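Long-range contact in peroxide stress regulator PerR, FUR family (Streptococcus pyogenes, PDB 4LMY), which probably binds DNA as a zinc-containing dimer to regulate genes of the peroxide stress response: residues D93-N101 against D112-D120. Numbering follows the deposited sequence.
Sequences DFMGHQHVN and DFMDVDVMD. With ZN (zinc ion), chain E.
V100 and F113 face each other as a hydrogen-bonded pair in the antiparallel beta hairpin of strands 98-104 and 110-115, part of the dimerisation domain of this Fur-family regulator. Their alternation with H99 and M114 illustrates how one hairpin can serve two faces: metal binding on one, and on the other the packing of V100 and F113 beside the polar pair Q98 and D115. On the metal face, NE2 of H97 and NE2 of H99 bind zinc, at 2.2 and 2.1 Å, in a site completed by H4, H6 and H19. M114 crosses H97 at about a right angle, laying SD over one face of the imidazole 4.2 Å from the ring centroid and offset toward its rim. On the far side of the H99 ring from the zinc, ND1 donates to a water in the ring plane, which in turn donates to OD1 of D112; this second-shell link should help fix the rotation of the H99 ring, and the same OD1 also bonds S5.

On the other face, V100 and F113 point the same way, with CE2 of F113 3.6 Å from CB of V100. The phenyl reaches there because chi1 of 67° sets CG between its backbone N and carbonyl carbon. Next to them D115 approaches V100 CG2 through its CB, and I121 of the second subunit packs on D115. Beyond the hairpin, where helix 118-129 meets the end of strand 91-94, the bent M119 chain brings SD to the edge of the F94 ring, a Met-aromatic contact at 3.7 Å from CD2. The D115 carboxylate grips the turn into helix 118-129: OD2 takes D117 N from above its plane, forming an Asx turn, while the syn lone pair of OD1 accepts V118 N at 3.0 Å.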
loop_
_atom_site.group_PDB
_atom_site.type_symbol
_atom_site.label_atom_id
_atom_site.label_comp_id
_atom_site.label_asym_id
_atom_site.label_seq_id
_atom_site.Cartn_x
_atom_site.Cartn_y
_atom_site.Cartn_z
ATOM N N ASP B 93 -13.829 2.076 -13.866
ATOM C CA ASP B 93 -12.687 1.641 -13.075
ATOM C C ASP B 93 -13.061 1.527 -11.607
ATOM O O ASP B 93 -13.604 2.463 -11.023
ATOM C CB ASP B 93 -11.528 2.625 -13.226
ATOM C CG ASP B 93 -10.270 2.154 -12.525
ATOM O OD1 ASP B 93 -9.890 0.978 -12.713
ATOM O OD2 ASP B 93 -9.666 2.955 -11.783
ATOM N N PHE B 94 -12.767 0.377 -11.011
ATOM C CA PHE B 94 -13.009 0.185 -9.589
ATOM C C PHE B 94 -11.913 0.880 -8.786
ATOM O O PHE B 94 -10.727 0.673 -9.041
ATOM C CB PHE B 94 -13.051 -1.306 -9.247
ATOM C CG PHE B 94 -13.511 -1.592 -7.845
ATOM C CD1 PHE B 94 -14.849 -1.832 -7.576
ATOM C CD2 PHE B 94 -12.608 -1.611 -6.795
ATOM C CE1 PHE B 94 -15.275 -2.090 -6.288
ATOM C CE2 PHE B 94 -13.030 -1.866 -5.506
ATOM C CZ PHE B 94 -14.365 -2.109 -5.252
ATOM N N MET B 95 -12.309 1.706 -7.822
ATOM C CA MET B 95 -11.340 2.381 -6.960
ATOM C C MET B 95 -11.763 2.356 -5.488
ATOM O O MET B 95 -11.185 3.050 -4.650
ATOM C CB MET B 95 -11.062 3.812 -7.453
ATOM C CG MET B 95 -11.983 4.909 -6.919
ATOM S SD MET B 95 -13.740 4.622 -7.188
ATOM C CE MET B 95 -14.256 6.235 -7.769
ATOM N N GLY B 96 -12.760 1.528 -5.184
ATOM C CA GLY B 96 -13.278 1.398 -3.833
ATOM C C GLY B 96 -12.224 1.086 -2.786
ATOM O O GLY B 96 -11.244 0.392 -3.053
ATOM N N HIS B 97 -12.441 1.601 -1.582
ATOM C CA HIS B 97 -11.489 1.467 -0.489
ATOM C C HIS B 97 -11.621 0.135 0.245
ATOM O O HIS B 97 -12.494 -0.680 -0.053
ATOM C CB HIS B 97 -11.723 2.591 0.514
ATOM C CG HIS B 97 -13.052 2.509 1.197
ATOM N ND1 HIS B 97 -14.206 3.022 0.642
ATOM C CD2 HIS B 97 -13.414 1.957 2.378
ATOM C CE1 HIS B 97 -15.219 2.797 1.458
ATOM N NE2 HIS B 97 -14.770 2.150 2.518
ATOM N N GLN B 98 -10.749 -0.069 1.224
ATOM C CA GLN B 98 -10.852 -1.217 2.110
ATOM C C GLN B 98 -10.520 -0.763 3.526
ATOM O O GLN B 98 -10.189 0.403 3.753
ATOM C CB GLN B 98 -9.890 -2.326 1.680
ATOM C CG GLN B 98 -8.435 -1.971 1.893
ATOM C CD GLN B 98 -7.510 -3.153 1.714
ATOM O OE1 GLN B 98 -6.308 -2.982 1.558
ATOM N NE2 GLN B 98 -8.062 -4.359 1.753
ATOM N N HIS B 99 -10.593 -1.687 4.473
ATOM C CA HIS B 99 -10.261 -1.367 5.853
ATOM C C HIS B 99 -9.265 -2.370 6.407
ATOM O O HIS B 99 -9.484 -3.578 6.345
ATOM C CB HIS B 99 -11.525 -1.307 6.707
ATOM C CG HIS B 99 -12.516 -0.298 6.222
ATOM N ND1 HIS B 99 -12.613 0.967 6.756
ATOM C CD2 HIS B 99 -13.430 -0.358 5.223
ATOM C CE1 HIS B 99 -13.557 1.640 6.121
ATOM N NE2 HIS B 99 -14.065 0.859 5.184
ATOM N N VAL B 100 -8.169 -1.845 6.948
ATOM C CA VAL B 100 -7.029 -2.648 7.366
ATOM C C VAL B 100 -6.793 -2.506 8.866
ATOM O O VAL B 100 -6.893 -1.412 9.416
ATOM C CB VAL B 100 -5.754 -2.199 6.612
ATOM C CG1 VAL B 100 -4.537 -3.028 7.024
ATOM C CG2 VAL B 100 -5.978 -2.268 5.107
ATOM N N ASN B 101 -6.479 -3.614 9.528
ATOM C CA ASN B 101 -6.166 -3.573 10.953
ATOM C C ASN B 101 -4.744 -3.109 11.240
ATOM O O ASN B 101 -3.821 -3.390 10.477
ATOM C CB ASN B 101 -6.373 -4.944 11.592
ATOM C CG ASN B 101 -7.831 -5.259 11.831
ATOM O OD1 ASN B 101 -8.661 -4.359 11.956
ATOM N ND2 ASN B 101 -8.151 -6.543 11.915
ATOM N N ASP B 112 -8.458 -0.067 13.328
ATOM C CA ASP B 112 -8.526 -0.202 11.880
ATOM C C ASP B 112 -8.521 1.161 11.205
ATOM O O ASP B 112 -8.893 2.168 11.811
ATOM C CB ASP B 112 -9.751 -1.018 11.453
ATOM C CG ASP B 112 -11.057 -0.396 11.901
ATOM O OD1 ASP B 112 -11.605 0.436 11.150
ATOM O OD2 ASP B 112 -11.534 -0.744 13.000
ATOM N N PHE B 113 -8.081 1.190 9.952
ATOM C CA PHE B 113 -8.045 2.426 9.182
ATOM C C PHE B 113 -8.521 2.192 7.751
ATOM O O PHE B 113 -8.556 1.056 7.271
ATOM C CB PHE B 113 -6.639 3.041 9.195
ATOM C CG PHE B 113 -5.606 2.225 8.464
ATOM C CD1 PHE B 113 -5.220 2.565 7.179
ATOM C CD2 PHE B 113 -5.017 1.125 9.066
ATOM C CE1 PHE B 113 -4.268 1.821 6.503
ATOM C CE2 PHE B 113 -4.062 0.376 8.396
ATOM C CZ PHE B 113 -3.688 0.726 7.115
ATOM N N MET B 114 -8.889 3.274 7.076
ATOM C CA MET B 114 -9.373 3.196 5.704
ATOM C C MET B 114 -8.224 3.285 4.722
ATOM O O MET B 114 -7.428 4.223 4.771
ATOM C CB MET B 114 -10.351 4.330 5.424
ATOM C CG MET B 114 -11.053 4.219 4.085
ATOM S SD MET B 114 -12.336 5.469 3.901
ATOM C CE MET B 114 -11.435 6.776 3.070
ATOM N N ASP B 115 -8.152 2.316 3.816
ATOM C CA ASP B 115 -7.068 2.259 2.848
ATOM C C ASP B 115 -7.556 2.343 1.405
ATOM O O ASP B 115 -8.553 1.724 1.041
ATOM C CB ASP B 115 -6.278 0.968 3.032
ATOM C CG ASP B 115 -5.354 0.687 1.871
ATOM O OD1 ASP B 115 -5.651 -0.231 1.082
ATOM O OD2 ASP B 115 -4.342 1.400 1.740
ATOM N N VAL B 116 -6.838 3.109 0.588
ATOM C CA VAL B 116 -7.086 3.154 -0.850
ATOM C C VAL B 116 -5.816 2.790 -1.619
ATOM O O VAL B 116 -5.752 2.943 -2.840
ATOM C CB VAL B 116 -7.565 4.549 -1.301
ATOM C CG1 VAL B 116 -8.857 4.928 -0.591
ATOM C CG2 VAL B 116 -6.488 5.595 -1.046
ATOM N N ASP B 117 -4.809 2.297 -0.903
ATOM C CA ASP B 117 -3.486 2.093 -1.493
ATOM C C ASP B 117 -3.205 0.671 -1.985
ATOM O O ASP B 117 -2.464 0.486 -2.951
ATOM C CB ASP B 117 -2.389 2.540 -0.521
ATOM C CG ASP B 117 -2.290 4.052 -0.409
ATOM O OD1 ASP B 117 -2.367 4.733 -1.453
ATOM O OD2 ASP B 117 -2.135 4.559 0.723
ATOM N N VAL B 118 -3.779 -0.329 -1.323
ATOM C CA VAL B 118 -3.525 -1.725 -1.692
ATOM C C VAL B 118 -3.993 -2.055 -3.111
ATOM O O VAL B 118 -3.381 -2.872 -3.795
ATOM C CB VAL B 118 -4.118 -2.710 -0.656
ATOM C CG1 VAL B 118 -4.049 -4.156 -1.150
ATOM C CG2 VAL B 118 -3.380 -2.576 0.662
ATOM N N MET B 119 -5.062 -1.409 -3.563
ATOM C CA MET B 119 -5.516 -1.610 -4.932
ATOM C C MET B 119 -4.449 -1.153 -5.929
ATOM O O MET B 119 -4.274 -1.758 -6.987
ATOM C CB MET B 119 -6.837 -0.884 -5.189
ATOM C CG MET B 119 -7.311 -0.971 -6.636
ATOM S SD MET B 119 -8.944 -1.714 -6.818
ATOM C CE MET B 119 -8.696 -3.287 -6.012
ATOM N N ASP B 120 -3.730 -0.091 -5.584
ATOM C CA ASP B 120 -2.628 0.369 -6.424
ATOM C C ASP B 120 -1.479 -0.636 -6.418
ATOM O O ASP B 120 -0.763 -0.779 -7.413
ATOM C CB ASP B 120 -2.148 1.757 -5.988
ATOM C CG ASP B 120 -3.082 2.863 -6.439
ATOM O OD1 ASP B 120 -3.725 2.703 -7.497
ATOM O OD2 ASP B 120 -3.172 3.895 -5.741
HETATM ZN ZN ZN E . -15.908 1.228 4.155
HETATM O O HOH W 1 -11.400 2.114 9.014
HETATM O O HOH W 2 -10.682 -4.017 13.585
#